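Local coordinates for TENA/THI-4 protein (Shewanella denitrificans OS217, PDB 3DDE) that is of unknown function but has an all-helical, heme oxygenase-like fold, and may be an oxidoreductase related to iron-containing redox enzymes, at residues 15-20 against 202-207; 43-48 against 89-94; 52-57 against 116-121; 132-137 against 184-189; 153-158 against 163-168. One frame throughout, in Å; residues are numbered along the deposited sequence. Where two conformers were deposited one is given.

Contact 1 of 5, residues 15-20 against 202-207; sequences ATMWDS and VMENSL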
# COMPACT_ATOMS: atom_id res chain seq x y z
N ALA A 15 -17.69 23.60 -17.09
CA ALA A 15 -18.91 24.40 -17.21
C ALA A 15 -20.06 23.60 -17.85
O ALA A 15 -21.24 23.78 -17.48
CB ALA A 15 -18.64 25.69 -18.02
N THR A 16 -19.73 22.74 -18.81
CA THR A 16 -20.71 21.89 -19.46
C THR A 16 -21.24 20.84 -18.49
O THR A 16 -22.44 20.55 -18.48
CB THR A 16 -20.12 21.20 -20.71
OG1 THR A 16 -19.89 22.17 -21.73
CG2 THR A 16 -21.06 20.15 -21.25
N MSE A 17 -20.36 20.28 -17.67
CA MSE A 17 -20.76 19.27 -16.68
C MSE A 17 -21.63 19.82 -15.55
O MSE A 17 -22.61 19.17 -15.18
CB MSE A 17 -19.53 18.58 -16.09
CG MSE A 17 -18.83 17.70 -17.10
SE MSE A 17 -17.30 16.84 -16.39
CE MSE A 17 -18.10 15.72 -15.08
N TRP A 18 -21.28 20.99 -15.00
CA TRP A 18 -22.11 21.61 -13.95
C TRP A 18 -23.51 21.93 -14.48
O TRP A 18 -24.52 21.69 -13.81
CB TRP A 18 -21.45 22.87 -13.38
CG TRP A 18 -20.41 22.58 -12.37
CD1 TRP A 18 -19.07 22.84 -12.46
CD2 TRP A 18 -20.61 21.96 -11.10
NE1 TRP A 18 -18.43 22.41 -11.32
CE2 TRP A 18 -19.35 21.87 -10.46
CE3 TRP A 18 -21.74 21.46 -10.42
CZ2 TRP A 18 -19.19 21.31 -9.19
CZ3 TRP A 18 -21.58 20.91 -9.16
CH2 TRP A 18 -20.31 20.84 -8.55
N ASP A 19 -23.57 22.46 -15.69
CA ASP A 19 -24.85 22.77 -16.32
C ASP A 19 -25.79 21.56 -16.29
O ASP A 19 -26.97 21.67 -15.96
CB ASP A 19 -24.61 23.20 -17.76
CG ASP A 19 -25.90 23.49 -18.49
OD1 ASP A 19 -26.86 23.96 -17.84
OD2 ASP A 19 -25.94 23.24 -19.71
N SER A 20 -25.25 20.40 -16.64
CA SER A 20 -26.00 19.17 -16.64
C SER A 20 -26.42 18.75 -15.23
O SER A 20 -27.59 18.41 -15.01
CB SER A 20 -25.17 18.07 -17.30
OG SER A 20 -25.76 16.81 -17.11
N VAL A 202 -9.59 12.26 -14.92
CA VAL A 202 -9.87 12.32 -13.47
C VAL A 202 -10.81 13.46 -13.12
O VAL A 202 -11.66 13.31 -12.24
CB VAL A 202 -8.57 12.41 -12.64
CG1 VAL A 202 -8.85 12.63 -11.10
CG2 VAL A 202 -7.75 11.16 -12.88
N MSE A 203 -10.65 14.60 -13.78
CA MSE A 203 -11.51 15.75 -13.56
C MSE A 203 -12.96 15.35 -13.81
O MSE A 203 -13.85 15.62 -13.01
CB MSE A 203 -11.12 16.86 -14.56
CG MSE A 203 -11.87 18.18 -14.45
SE MSE A 203 -11.36 19.38 -15.88
CE MSE A 203 -12.24 18.49 -17.37
N GLU A 204 -13.17 14.69 -14.95
CA GLU A 204 -14.48 14.27 -15.39
C GLU A 204 -15.10 13.23 -14.48
O GLU A 204 -16.23 13.39 -14.04
CB GLU A 204 -14.42 13.71 -16.82
CG GLU A 204 -14.25 14.77 -17.91
CD GLU A 204 -14.05 14.16 -19.31
OE1 GLU A 204 -13.83 12.95 -19.40
OE2 GLU A 204 -14.09 14.90 -20.32
N ASN A 205 -14.35 12.17 -14.17
CA ASN A 205 -14.92 11.08 -13.41
C ASN A 205 -15.12 11.46 -11.97
O ASN A 205 -16.13 11.12 -11.38
CB ASN A 205 -14.14 9.76 -13.56
CG ASN A 205 -14.98 8.54 -13.18
OD1 ASN A 205 -16.07 8.31 -13.75
ND2 ASN A 205 -14.49 7.75 -12.22
N SER A 206 -14.18 12.19 -11.38
CA SER A 206 -14.36 12.62 -9.99
C SER A 206 -15.62 13.49 -9.83
O SER A 206 -16.31 13.40 -8.82
CB SER A 206 -13.10 13.34 -9.45
OG SER A 206 -12.76 14.46 -10.24
N LEU A 207 -15.94 14.30 -10.84
CA LEU A 207 -17.13 15.16 -10.81
C LEU A 207 -18.39 14.33 -11.07
O LEU A 207 -19.41 14.54 -10.42
CB LEU A 207 -16.97 16.32 -11.81
CG LEU A 207 -18.06 17.40 -11.87
CD1 LEU A 207 -18.47 17.89 -10.51
CD2 LEU A 207 -17.62 18.56 -12.75
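Selenomethionine M17 and L207 meet tip to tip: M17 CE lies 3.5 Å from L207 CB and packs against the leucine's branch point as well. The same methyl rests 3.2 Å from the backbone carbonyl oxygen E204 O, about one turn earlier, and the M17 and E204 side chains cross at about a right angle, with M17 SE 4.0 Å from E204 CG. L207 divides its two methyls. CD2 faces the M17 stem, 3.8 Å from M17 CB, whereas CD1 makes a CH-pi contact over a face of the W18 six-membered ring, 4.1 Å from its centroid and shifted toward the CZ2 and CH2 rim. With CG trans to the backbone N (chi1 -176°), L207 points its branch at both partners. Cut back to an alanine, this position would probably leave that face of W18 without its methyl cover and M17 CE freer to swing. Behind the leucine, S206 OG donates to V202 O at 2.6 Å. The same hydroxyl is also hydrogen-bonded to W139 NE1. The two segments run nearly parallel (12°), their axes 11.2 Å apart, a wide spacing bridged by long side chains. Y146 stacks on W18, W139 of helix 134-141 backs L207, and Y120 of helix 112-126 packs against V202 and N205.

Contact 2 of 5, residues 43-48 against 89-94; sequences IYMTET and LMALSD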
# COMPACT_ATOMS: atom_id res chain seq x y z
N ILE A 43 -27.94 15.64 5.92
CA ILE A 43 -27.68 14.43 5.13
C ILE A 43 -26.55 14.68 4.14
O ILE A 43 -25.57 13.92 4.09
CB ILE A 43 -28.94 13.97 4.36
CG1 ILE A 43 -29.98 13.40 5.33
CG2 ILE A 43 -28.57 12.93 3.29
CD1 ILE A 43 -31.36 13.16 4.73
N TYR A 44 -26.67 15.78 3.40
CA TYR A 44 -25.65 16.20 2.48
C TYR A 44 -24.29 16.58 3.12
O TYR A 44 -23.25 16.23 2.57
CB TYR A 44 -26.14 17.35 1.62
CG TYR A 44 -25.01 18.01 0.86
CD1 TYR A 44 -24.54 17.50 -0.35
CD2 TYR A 44 -24.40 19.15 1.39
CE1 TYR A 44 -23.48 18.12 -1.01
CE2 TYR A 44 -23.37 19.76 0.75
CZ TYR A 44 -22.92 19.27 -0.44
OH TYR A 44 -21.88 19.96 -1.01
N MSE A 45 -24.29 17.31 4.23
CA MSE A 45 -23.03 17.72 4.89
C MSE A 45 -22.33 16.51 5.51
O MSE A 45 -21.09 16.48 5.63
CB MSE A 45 -23.27 18.81 5.96
CG MSE A 45 -23.67 20.21 5.44
SE MSE A 45 -22.35 21.04 4.10
CE MSE A 45 -20.69 20.86 5.18
N THR A 46 -23.12 15.50 5.90
CA THR A 46 -22.57 14.26 6.44
C THR A 46 -21.74 13.55 5.38
O THR A 46 -20.65 13.08 5.67
CB THR A 46 -23.67 13.34 6.97
OG1 THR A 46 -24.36 14.03 8.02
CG2 THR A 46 -23.11 12.04 7.50
N GLU A 47 -22.24 13.46 4.14
CA GLU A 47 -21.48 12.80 3.07
C GLU A 47 -20.25 13.62 2.67
O GLU A 47 -19.21 13.05 2.29
CB GLU A 47 -22.32 12.50 1.83
CG GLU A 47 -23.46 11.54 2.10
CD GLU A 47 -23.00 10.33 2.88
OE1 GLU A 47 -22.18 9.56 2.34
OE2 GLU A 47 -23.45 10.18 4.05
N THR A 48 -20.37 14.93 2.74
CA THR A 48 -19.24 15.81 2.45
C THR A 48 -18.15 15.54 3.47
O THR A 48 -16.97 15.47 3.12
CB THR A 48 -19.65 17.28 2.44
OG1 THR A 48 -20.63 17.47 1.41
CG2 THR A 48 -18.46 18.18 2.17
N LEU A 89 -13.57 18.69 9.72
CA LEU A 89 -14.12 19.17 10.99
C LEU A 89 -15.04 20.37 10.78
O LEU A 89 -15.99 20.53 11.53
CB LEU A 89 -13.00 19.47 12.00
CG LEU A 89 -12.24 18.21 12.43
CD1 LEU A 89 -11.09 18.56 13.36
CD2 LEU A 89 -13.18 17.23 13.10
N MSE A 90 -14.78 21.16 9.75
CA MSE A 90 -15.62 22.32 9.41
C MSE A 90 -17.02 21.87 9.00
O MSE A 90 -18.00 22.55 9.28
CB MSE A 90 -15.00 23.16 8.30
CG MSE A 90 -13.59 23.68 8.60
SE MSE A 90 -12.97 24.95 7.26
CE MSE A 90 -13.96 26.55 7.85
N ALA A 91 -17.12 20.74 8.31
CA ALA A 91 -18.42 20.21 7.89
C ALA A 91 -19.17 19.67 9.12
O ALA A 91 -20.37 19.86 9.26
CB ALA A 91 -18.25 19.11 6.88
N LEU A 92 -18.42 19.03 10.02
CA LEU A 92 -18.98 18.46 11.24
C LEU A 92 -19.43 19.59 12.18
O LEU A 92 -20.40 19.43 12.90
CB LEU A 92 -17.96 17.54 11.90
CG LEU A 92 -18.46 16.64 13.04
CD1 LEU A 92 -19.50 15.66 12.52
CD2 LEU A 92 -17.28 15.88 13.67
N SER A 93 -18.72 20.72 12.13
CA SER A 93 -19.06 21.91 12.90
C SER A 93 -20.35 22.55 12.39
O SER A 93 -21.16 23.02 13.17
CB SER A 93 -17.90 22.92 12.84
OG SER A 93 -18.21 24.11 13.56
N ASP A 94 -20.53 22.57 11.07
CA ASP A 94 -21.75 23.10 10.46
C ASP A 94 -22.97 22.26 10.85
O ASP A 94 -24.06 22.81 11.08
CB ASP A 94 -21.62 23.11 8.94
CG ASP A 94 -20.57 24.10 8.44
OD1 ASP A 94 -20.22 25.04 9.18
OD2 ASP A 94 -20.12 23.92 7.28
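With CG set opposite the carbonyl carbon (chi1 -70°), two further bends, chi2 -56° and chi3 -53°, curl the selenomethionine chain of M45 so that its methyl CE, not its selenium, meets A91. M45 CE lies 3.5 Å from A91 CB, tighter than ordinary van der Waals contact, and 3.6 Å from A91 CA, so the methyl is pressed onto the helix wall itself. A91 has no more than a methyl group to interpose, and the backbones come correspondingly close: M45 CA and A91 CA are 6.0 Å apart, and A91 CB sits 4.1 Å from M45 O. One turn on from A91, D94 OD2 borders the same methyl, 3.8 Å from M45 CE, a carboxylate edging an apolar group rather than bonding to it. In this way helix 38-52 packs on the short helix 88-97 within the all-helical bundle of the heme oxygenase-like fold. The acid has its polar partners elsewhere: D94 OD1 takes the amide of K166 and OD2 that of F167, at the start of helix 166-189, where the helix end would probably help to stabilise negative charge. On the other helix, T48 OG1 donates to Y44 O at 3.1 Å, approaching from the face opposite to that used by T48 N. The same hydroxyl oxygen lies 3.4 Å above the plane of the Y44 ring, toward its rim.

Contact 3 of 5, residues 52-57 against 116-121; sequences TKHNAK and TLIAYL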
# COMPACT_ATOMS: atom_id res chain seq x y z
N THR A 52 -14.40 14.24 2.47
CA THR A 52 -13.43 15.29 2.76
C THR A 52 -12.37 14.79 3.74
O THR A 52 -11.22 15.21 3.69
CB THR A 52 -14.16 16.58 3.30
OG1 THR A 52 -14.91 17.13 2.22
CG2 THR A 52 -13.18 17.63 3.77
N LYS A 53 -12.79 13.89 4.62
CA LYS A 53 -11.97 13.25 5.63
C LYS A 53 -10.74 12.54 5.04
O LYS A 53 -9.70 12.39 5.71
CB LYS A 53 -12.90 12.23 6.30
CG LYS A 53 -12.38 11.39 7.43
CD LYS A 53 -13.56 10.62 8.11
CE LYS A 53 -14.39 9.73 7.14
NZ LYS A 53 -15.67 9.18 7.78
N HIS A 54 -10.84 12.12 3.78
CA HIS A 54 -9.78 11.39 3.11
C HIS A 54 -8.91 12.20 2.14
O HIS A 54 -7.92 11.68 1.63
CB HIS A 54 -10.38 10.18 2.36
CG HIS A 54 -10.99 9.16 3.27
ND1 HIS A 54 -10.23 8.22 3.94
CD2 HIS A 54 -12.27 8.93 3.63
CE1 HIS A 54 -11.02 7.46 4.67
NE2 HIS A 54 -12.27 7.87 4.51
N ASN A 55 -9.25 13.46 1.89
CA ASN A 55 -8.55 14.23 0.87
C ASN A 55 -7.09 14.58 1.13
O ASN A 55 -6.26 14.49 0.21
CB ASN A 55 -9.39 15.44 0.42
CG ASN A 55 -10.54 15.02 -0.49
OD1 ASN A 55 -10.65 13.84 -0.91
ND2 ASN A 55 -11.37 15.97 -0.82
N ALA A 56 -6.77 14.94 2.38
CA ALA A 56 -5.40 15.20 2.77
C ALA A 56 -4.57 13.94 2.56
O ALA A 56 -3.45 13.99 2.07
CB ALA A 56 -5.32 15.67 4.24
N LYS A 57 -5.15 12.81 2.94
CA LYS A 57 -4.49 11.51 2.86
C LYS A 57 -4.22 11.07 1.43
O LYS A 57 -3.09 10.70 1.12
CB LYS A 57 -5.32 10.46 3.57
CG LYS A 57 -5.44 10.70 5.04
CD LYS A 57 -6.21 9.58 5.69
CE LYS A 57 -6.26 9.78 7.17
NZ LYS A 57 -6.67 8.54 7.86
N THR A 116 -17.80 5.09 -3.02
CA THR A 116 -17.32 4.93 -4.40
C THR A 116 -16.38 6.07 -4.81
O THR A 116 -15.39 5.83 -5.50
CB THR A 116 -18.49 4.78 -5.42
OG1 THR A 116 -19.35 3.71 -5.02
CG2 THR A 116 -17.99 4.53 -6.88
N LEU A 117 -16.70 7.31 -4.44
CA LEU A 117 -15.82 8.45 -4.74
C LEU A 117 -14.48 8.29 -3.99
O LEU A 117 -13.42 8.52 -4.58
CB LEU A 117 -16.49 9.79 -4.35
CG LEU A 117 -15.62 11.05 -4.51
CD1 LEU A 117 -15.15 11.27 -5.93
CD2 LEU A 117 -16.35 12.28 -4.00
N ILE A 118 -14.56 7.96 -2.70
CA ILE A 118 -13.39 7.77 -1.84
C ILE A 118 -12.45 6.75 -2.48
O ILE A 118 -11.27 7.03 -2.64
CB ILE A 118 -13.82 7.34 -0.38
CG1 ILE A 118 -14.56 8.48 0.34
CG2 ILE A 118 -12.62 6.95 0.46
CD1 ILE A 118 -15.39 8.05 1.57
N ALA A 119 -12.97 5.58 -2.87
CA ALA A 119 -12.17 4.54 -3.52
C ALA A 119 -11.48 5.05 -4.78
O ALA A 119 -10.29 4.79 -4.98
CB ALA A 119 -13.05 3.33 -3.88
N TYR A 120 -12.22 5.77 -5.62
CA TYR A 120 -11.71 6.30 -6.88
C TYR A 120 -10.54 7.24 -6.69
O TYR A 120 -9.51 7.09 -7.33
CB TYR A 120 -12.82 6.99 -7.69
CG TYR A 120 -12.30 7.58 -8.99
CD1 TYR A 120 -11.91 6.74 -10.03
CD2 TYR A 120 -12.15 8.95 -9.16
CE1 TYR A 120 -11.41 7.25 -11.21
CE2 TYR A 120 -11.64 9.47 -10.33
CZ TYR A 120 -11.27 8.61 -11.36
OH TYR A 120 -10.78 9.09 -12.53
N LEU A 121 -10.69 8.17 -5.77
CA LEU A 121 -9.66 9.16 -5.45
C LEU A 121 -8.36 8.54 -4.91
O LEU A 121 -7.27 8.98 -5.29
CB LEU A 121 -10.21 10.22 -4.48
CG LEU A 121 -11.32 11.16 -4.99
CD1 LEU A 121 -11.74 12.12 -3.91
CD2 LEU A 121 -10.89 11.92 -6.22
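Along the backbones H54 lies nearest I118 and N55 nearest L121, with CA atoms 7.1 Å apart for H54 and I118 and 8.2 Å for N55 and L121, where the chain passes from helix 38-52 to helix 55-65. The pairing brings this bend against helix 112-126 of the heme oxygenase-like bundle. I118 CG2 stands over one face of the imidazole, 4.0 Å from the H54 ring centroid and 22° off the ring normal, a CH-pi contact shifted toward CG and CD2. The isoleucine's longer branch reaches the rim too, I118 CD1 lying 3.8 Å from H54 CD2. I118 chi1 of -67° (to CG1) sets CG1 beside the backbone N and CG2 opposite it, so that both branches meet the ring. Rotation of the imidazole is further limited by Y122, whose OH is hydrogen-bonded to H54 ND1 and whose ring meets it at about 75°. A serine in place of H54 would probably leave the I118 methyl without its aromatic face and Y122 OH without its nitrogen partner. A bound PEG fragment, probably from the crystallisation liquor, lies about 4 Å from the H54 side chain. W123 of a second subunit packs on I118, so this region also borders a subunit interface. N55 ND2 is held by Y136 OH, while the other end of the amide, N55 OD1, rests 3.6 Å from L121 CD1.

Contact 4 of 5, residues 132-137 against 184-189; sequences QRLGYS and EMLHEV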
# COMPACT_ATOMS: atom_id res chain seq x y z
N GLN A 132 -2.40 13.10 -12.54
CA GLN A 132 -3.85 13.03 -12.72
C GLN A 132 -4.77 13.55 -11.61
O GLN A 132 -5.85 14.03 -11.93
CB GLN A 132 -4.23 11.60 -13.13
CG GLN A 132 -4.10 10.57 -12.02
CD GLN A 132 -4.30 9.16 -12.53
OE1 GLN A 132 -4.72 8.96 -13.65
NE2 GLN A 132 -4.01 8.18 -11.70
N ARG A 133 -4.36 13.47 -10.35
CA ARG A 133 -5.20 13.95 -9.26
C ARG A 133 -5.43 15.48 -9.35
O ARG A 133 -6.41 15.99 -8.82
CB ARG A 133 -4.61 13.59 -7.89
CG ARG A 133 -5.58 13.77 -6.74
CD ARG A 133 -4.87 13.83 -5.40
NE ARG A 133 -5.84 14.02 -4.32
CZ ARG A 133 -6.38 15.18 -3.97
NH1 ARG A 133 -6.09 16.30 -4.63
NH2 ARG A 133 -7.25 15.22 -2.98
N LEU A 134 -4.52 16.20 -10.01
CA LEU A 134 -4.67 17.64 -10.23
C LEU A 134 -5.99 17.97 -10.95
O LEU A 134 -6.50 19.08 -10.82
CB LEU A 134 -3.48 18.20 -11.00
CG LEU A 134 -2.11 18.26 -10.33
CD1 LEU A 134 -1.04 18.66 -11.34
CD2 LEU A 134 -2.13 19.24 -9.13
N GLY A 135 -6.53 17.01 -11.70
CA GLY A 135 -7.82 17.16 -12.40
C GLY A 135 -8.99 17.31 -11.43
O GLY A 135 -9.91 18.08 -11.67
N TYR A 136 -8.94 16.56 -10.34
CA TYR A 136 -9.94 16.66 -9.28
C TYR A 136 -9.87 18.06 -8.68
O TYR A 136 -10.88 18.76 -8.57
CB TYR A 136 -9.67 15.60 -8.20
CG TYR A 136 -10.50 15.69 -6.93
CD1 TYR A 136 -11.87 15.91 -6.98
CD2 TYR A 136 -9.90 15.50 -5.69
CE1 TYR A 136 -12.63 15.96 -5.82
CE2 TYR A 136 -10.64 15.54 -4.53
CZ TYR A 136 -12.01 15.77 -4.60
OH TYR A 136 -12.73 15.81 -3.43
N SER A 137 -8.65 18.45 -8.31
CA SER A 137 -8.36 19.75 -7.73
C SER A 137 -8.78 20.89 -8.64
O SER A 137 -9.21 21.95 -8.17
CB SER A 137 -6.87 19.87 -7.45
OG SER A 137 -6.47 18.97 -6.44
N GLU A 184 -1.09 26.80 -11.76
CA GLU A 184 0.35 26.92 -11.95
C GLU A 184 1.01 25.53 -11.96
O GLU A 184 1.84 25.24 -12.81
CB GLU A 184 0.99 27.81 -10.88
N MSE A 185 0.60 24.66 -11.03
CA MSE A 185 1.16 23.30 -10.95
C MSE A 185 0.82 22.47 -12.20
O MSE A 185 1.68 21.74 -12.70
CB MSE A 185 0.67 22.58 -9.67
CG MSE A 185 1.42 21.30 -9.29
SE MSE A 185 3.37 21.49 -9.15
CE MSE A 185 3.43 23.12 -8.13
N LEU A 186 -0.41 22.60 -12.69
CA LEU A 186 -0.83 21.94 -13.94
C LEU A 186 0.08 22.32 -15.11
O LEU A 186 0.53 21.44 -15.86
CB LEU A 186 -2.29 22.26 -14.28
CG LEU A 186 -3.39 21.53 -13.51
CD1 LEU A 186 -4.72 22.23 -13.65
CD2 LEU A 186 -3.49 20.08 -13.97
N HIS A 187 0.37 23.62 -15.27
CA HIS A 187 1.26 24.09 -16.35
C HIS A 187 2.69 23.56 -16.17
O HIS A 187 3.39 23.30 -17.14
CB HIS A 187 1.31 25.63 -16.41
CG HIS A 187 0.05 26.28 -16.90
ND1 HIS A 187 -0.62 25.86 -18.03
CD2 HIS A 187 -0.59 27.40 -16.49
CE1 HIS A 187 -1.66 26.65 -18.25
NE2 HIS A 187 -1.66 27.60 -17.33
N GLU A 188 3.11 23.38 -14.92
CA GLU A 188 4.46 22.89 -14.60
C GLU A 188 4.66 21.39 -14.84
O GLU A 188 5.68 20.98 -15.39
CB GLU A 188 4.81 23.25 -13.14
CG GLU A 188 5.97 22.46 -12.48
CD GLU A 188 7.34 22.68 -13.12
OE1 GLU A 188 7.52 23.64 -13.90
OE2 GLU A 188 8.25 21.87 -12.80
N VAL A 189 3.69 20.57 -14.45
CA VAL A 189 3.83 19.11 -14.55
C VAL A 189 3.31 18.46 -15.84
O VAL A 189 3.68 17.33 -16.13
CB VAL A 189 3.22 18.39 -13.30
CG1 VAL A 189 3.90 18.89 -12.03
CG2 VAL A 189 1.71 18.58 -13.23
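V189 N donates to M185 O at 2.9 Å, closing a helical turn whose residues M185, L186 and V189 all touch L134. The leucine meets the valine tip to tip, L134 CD1 lying only 3.3 Å from V189 CG2, shorter than usual for two carbons. With V189 chi1 (to CG1) at -58°, CG2 takes the crowded position between the backbone N and the carbonyl carbon, pointing at L134. L186 slides past the leucine in the opposite direction, so that L186 CD2 comes 3.5 Å from L134 CB and 3.9 Å from L134 CD1. M185, a selenomethionine, crosses L134 at about a right angle and touches it with its stem, M185 CG being 4.1 Å from L134 CD2. One leucine of helix 134-141 is thus fitted against the last turn of helix 166-189, an apolar junction in the heme oxygenase-like bundle. Y73 and F76 of helix 71-84 also pack on L134, and V199 of helix 193-223 lies against L186. R133, the residue before L134, takes no part in this packing: Y136 CD2 lies 3.7 Å above its guanidinium plane, toward the rim, and R133 NH2 is hydrogen-bonded to N58 OD1.

Contact 5 of 5, residues 153-158 against 163-168; sequences AIQSTL and QSMKFF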
# COMPACT_ATOMS: atom_id res chain seq x y z
N ALA A 153 -29.26 30.05 -1.79
CA ALA A 153 -30.64 29.62 -1.54
C ALA A 153 -30.77 28.83 -0.23
O ALA A 153 -31.78 28.94 0.46
CB ALA A 153 -31.17 28.81 -2.71
N ILE A 154 -29.74 28.04 0.11
CA ILE A 154 -29.77 27.26 1.36
C ILE A 154 -29.69 28.23 2.54
O ILE A 154 -30.42 28.10 3.53
CB ILE A 154 -28.62 26.22 1.45
CG1 ILE A 154 -29.06 24.99 2.24
CG2 ILE A 154 -27.33 26.82 2.01
CD1 ILE A 154 -29.88 24.00 1.40
N GLN A 155 -28.82 29.22 2.39
CA GLN A 155 -28.61 30.25 3.40
C GLN A 155 -29.90 31.04 3.67
O GLN A 155 -30.15 31.42 4.81
CB GLN A 155 -27.48 31.16 2.91
CG GLN A 155 -27.05 32.27 3.85
CD GLN A 155 -25.79 32.98 3.37
OE1 GLN A 155 -25.14 32.51 2.29
NE2 GLN A 155 -25.41 34.10 4.17
N SER A 156 -30.72 31.24 2.65
CA SER A 156 -31.96 31.99 2.79
C SER A 156 -33.07 31.15 3.44
O SER A 156 -33.69 31.59 4.40
CB SER A 156 -32.41 32.50 1.43
OG SER A 156 -31.34 33.19 0.79
N THR A 157 -33.30 29.95 2.90
CA THR A 157 -34.36 29.06 3.40
C THR A 157 -34.19 28.71 4.88
O THR A 157 -35.11 28.88 5.68
CB THR A 157 -34.42 27.77 2.57
OG1 THR A 157 -34.63 28.10 1.19
CG2 THR A 157 -35.55 26.86 3.05
N LEU A 158 -33.00 28.24 5.24
CA LEU A 158 -32.70 27.86 6.62
C LEU A 158 -32.18 29.03 7.47
O LEU A 158 -31.76 28.83 8.61
CB LEU A 158 -31.68 26.71 6.64
CG LEU A 158 -32.16 25.40 6.02
CD1 LEU A 158 -31.01 24.38 5.91
CD2 LEU A 158 -33.33 24.83 6.83
N GLN A 163 -21.67 31.05 10.53
CA GLN A 163 -21.33 30.04 11.53
C GLN A 163 -21.78 28.63 11.12
O GLN A 163 -21.08 27.66 11.38
CB GLN A 163 -22.00 30.37 12.88
CG GLN A 163 -21.65 31.72 13.50
CD GLN A 163 -20.27 31.77 14.13
OE1 GLN A 163 -19.54 30.79 14.16
NE2 GLN A 163 -19.91 32.94 14.64
N SER A 164 -22.94 28.51 10.48
CA SER A 164 -23.45 27.19 10.05
C SER A 164 -23.04 26.87 8.63
O SER A 164 -23.60 25.95 8.00
CB SER A 164 -24.97 27.13 10.16
OG SER A 164 -25.38 27.34 11.50
N MSE A 165 -22.05 27.59 8.11
CA MSE A 165 -21.63 27.43 6.73
C MSE A 165 -20.13 27.61 6.55
O MSE A 165 -19.67 28.09 5.51
CB MSE A 165 -22.36 28.52 5.97
CG MSE A 165 -22.55 28.28 4.51
SE MSE A 165 -24.06 29.49 4.19
CE MSE A 165 -25.44 28.36 5.04
N LYS A 166 -19.37 27.21 7.57
CA LYS A 166 -17.91 27.34 7.58
C LYS A 166 -17.22 26.53 6.49
O LYS A 166 -16.20 26.97 5.96
CB LYS A 166 -17.33 26.97 8.95
N PHE A 167 -17.76 25.36 6.14
CA PHE A 167 -17.15 24.55 5.10
C PHE A 167 -17.12 25.27 3.75
O PHE A 167 -16.13 25.19 3.03
CB PHE A 167 -17.83 23.19 4.94
CG PHE A 167 -17.18 22.31 3.89
CD1 PHE A 167 -17.62 22.34 2.57
CD2 PHE A 167 -16.12 21.49 4.22
CE1 PHE A 167 -17.01 21.55 1.60
CE2 PHE A 167 -15.51 20.68 3.26
CZ PHE A 167 -15.95 20.71 1.95
N PHE A 168 -18.20 25.96 3.40
CA PHE A 168 -18.24 26.67 2.12
C PHE A 168 -17.76 28.13 2.20
O PHE A 168 -17.77 28.83 1.19
CB PHE A 168 -19.62 26.57 1.48
CG PHE A 168 -19.91 25.22 0.93
CD1 PHE A 168 -19.18 24.73 -0.15
CD2 PHE A 168 -20.90 24.43 1.48
CE1 PHE A 168 -19.43 23.47 -0.66
CE2 PHE A 168 -21.17 23.17 0.97
CZ PHE A 168 -20.42 22.68 -0.10
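Q155 runs past the selenium of M165 along almost its whole length, the two side chains crossing at about a right angle. Q155 CB lies 4.0 Å from M165 SE and little farther from the methyl CE; Q155 CG stays 4.1 Å from the selenium, and CD is again at 4.0 Å. The carbonyl end comes closest, Q155 OE1 standing 3.7 Å from M165 SE, a van der Waals approach. This even spacing follows from the extended glutamine: CG is trans to the backbone N (chi1 -177°) and the chain stays straight beyond it, so stem and amide pass the selenium in turn. M165 is bent at its last torsion (chi3 -75°), which turns its methyl past the foot of the glutamine to I154 on the same helix, where M165 CE lies 3.9 Å from I154 CG2. L160, in the intervening loop, also packs on M165, while V31 and A36 back I154. In the same helix T157 OG1 donates to A153 O at 3.1 Å; T157 N shares that oxygen, one donor on each side of its plane. Beyond M165, F167 CD1 lies 3.7 Å above the centre of the F168 ring, and S164 O is hydrogen-bonded to Y41 OH. The whole is a helix-loop-helix connection: the end of helix 144-157 and the approach to helix 166-189, neighbours in the chain, are packed together chiefly through M165.

In the fold
Contacts 2 and 5 lie on the same side of the chain's centre, their own centres 12 Å apart, and are joined by the carboxylate of D94. Contact 4 is at the other end of helix 166-189, about 30 Å from contact 5 between centres. Contact 3 connects directly to contact 4 through N55 ND2 and Y136 OH, 3.0 Å apart. Contact 1 touches both of them, its centre 17 Å from that of contact 3 and 16 Å from that of contact 4: L117 packs on S206, and G135 on M203. T52 and F167 link contacts 3 and 5 more thinly. Of the five, contact 3 holds the histidine near the PEG; whether this marks a functional pocket is unknown.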